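Local coordinates for protein CG1507-PB, isoform B (Drosophila melanogaster, PDB 5FGO) that probably binds RNA and purine-rich DNA elements as a member of the PUR family, here represented by its third Pur-alpha repeat, at residues F29-G32 / G37-M40. Sequence-based numbering, arbitrary orientation.
Sequences FDIG and GVYM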
loop_
_atom_site.group_PDB
_atom_site.type_symbol
_atom_site.label_atom_id
_atom_site.label_comp_id
_atom_site.label_asym_id
_atom_site.label_seq_id
_atom_site.Cartn_x
_atom_site.Cartn_y
_atom_site.Cartn_z
ATOM N N PHE B 29 -0.074 -4.564 -8.110
ATOM C CA PHE B 29 0.697 -5.195 -7.044
ATOM C C PHE B 29 1.601 -6.237 -7.646
ATOM O O PHE B 29 1.115 -7.176 -8.272
ATOM C CB PHE B 29 -0.226 -5.869 -6.035
ATOM C CG PHE B 29 -1.302 -4.968 -5.471
ATOM C CD1 PHE B 29 -2.373 -4.550 -6.268
ATOM C CD2 PHE B 29 -1.281 -4.600 -4.129
ATOM C CE1 PHE B 29 -3.358 -3.746 -5.757
ATOM C CE2 PHE B 29 -2.272 -3.809 -3.595
ATOM C CZ PHE B 29 -3.312 -3.371 -4.408
ATOM N N ASP B 30 2.905 -6.044 -7.565
ATOM C CA ASP B 30 3.815 -7.092 -7.992
ATOM C C ASP B 30 4.907 -7.405 -6.973
ATOM O O ASP B 30 5.295 -6.564 -6.182
ATOM C CB ASP B 30 4.401 -6.782 -9.368
ATOM C CG ASP B 30 4.868 -5.388 -9.496
ATOM O OD1 ASP B 30 3.994 -4.518 -9.716
ATOM O OD2 ASP B 30 6.094 -5.158 -9.402
ATOM N N ILE B 31 5.365 -8.647 -6.977
ATOM C CA ILE B 31 6.381 -9.093 -6.058
ATOM C C ILE B 31 7.757 -9.229 -6.726
ATOM O O ILE B 31 7.861 -9.605 -7.881
ATOM C CB ILE B 31 5.969 -10.440 -5.428
ATOM C CG1 ILE B 31 4.532 -10.359 -4.918
ATOM C CG2 ILE B 31 6.948 -10.896 -4.356
ATOM C CD1 ILE B 31 4.324 -9.340 -3.873
ATOM N N GLY B 32 8.807 -8.799 -6.037
ATOM C CA GLY B 32 10.159 -8.982 -6.539
ATOM C C GLY B 32 11.121 -9.308 -5.411
ATOM O O GLY B 32 10.743 -9.270 -4.230
ATOM N N GLY B 37 16.212 -8.693 -0.165
ATOM C CA GLY B 37 15.046 -9.539 0.018
ATOM C C GLY B 37 13.833 -9.345 -0.849
ATOM O O GLY B 37 13.886 -8.735 -1.917
ATOM N N VAL B 38 12.721 -9.866 -0.346
ATOM C CA VAL B 38 11.443 -9.840 -1.043
ATOM C C VAL B 38 10.641 -8.566 -0.735
ATOM O O VAL B 38 10.527 -8.145 0.415
ATOM C CB VAL B 38 10.615 -11.085 -0.637
ATOM C CG1 VAL B 38 9.207 -11.027 -1.186
ATOM C CG2 VAL B 38 11.317 -12.340 -1.088
ATOM N N TYR B 39 10.029 -7.984 -1.757
ATOM C CA TYR B 39 9.268 -6.764 -1.559
ATOM C C TYR B 39 7.978 -6.747 -2.392
ATOM O O TYR B 39 7.830 -7.511 -3.361
ATOM C CB TYR B 39 10.134 -5.550 -1.903
ATOM C CG TYR B 39 10.609 -5.527 -3.348
ATOM C CD1 TYR B 39 9.796 -5.046 -4.368
ATOM C CD2 TYR B 39 11.859 -6.028 -3.693
ATOM C CE1 TYR B 39 10.236 -5.042 -5.690
ATOM C CE2 TYR B 39 12.301 -6.033 -4.998
ATOM C CZ TYR B 39 11.495 -5.534 -5.992
ATOM O OH TYR B 39 11.954 -5.544 -7.289
HETATM N N MSE B 40 7.061 -5.862 -1.997
HETATM C CA MSE B 40 5.833 -5.604 -2.731
HETATM C C MSE B 40 5.839 -4.175 -3.294
HETATM O O MSE B 40 5.945 -3.204 -2.550
HETATM C CB MSE B 40 4.605 -5.800 -1.835
HETATM C CG MSE B 40 3.292 -5.736 -2.595
HETATM SE SE MSE B 40 1.728 -5.502 -1.486
HETATM C CE MSE B 40 2.007 -7.080 -0.419
#
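Gly32 and Tyr39 face each other as an antiparallel hydrogen-bonded pair: Gly32 N donates to Tyr39 O at 3.1 Å, and Tyr39 N returns the bond to Gly32 O at 2.9 Å. The Tyr39 side chain then folds across the glycine. With CG set between its own backbone N and carbonyl carbon (chi1 61°), the ring swings over the opposite strand. From CB outward, Tyr39 CG passes Gly32 O, and Tyr39 CD2 lies 3.5 Å from that oxygen; CE2 meets the glycine carbonyl carbon, while CE1 and CZ cover Gly32 CA, which makes a CH-pi contact 4.0 Å from the ring centroid. Tyr39 OH ends near that same CA. An alanine here would probably leave the Gly32 backbone without its aromatic cover on this face.

On the face carrying Ile31 and Met40, a non-hydrogen-bonded pair, Ile31 branches both ways: CG2 touches Val38 CG1, and CD1 reaches selenomethionine Met40 CG at 4.0 Å. The Met40 selenium sits at the edge of the Phe29 ring, 4.1 Å from Phe29 CD2, a Met-aromatic contact. These central strands form the middle hairpin of a PUR repeat, four antiparallel strands followed by one helix; Trp60 of helix 60-72 packs on Ile31 and Met40, and Tyr70 from the same helix of the second subunit covers Phe29, Ile31 and Met40.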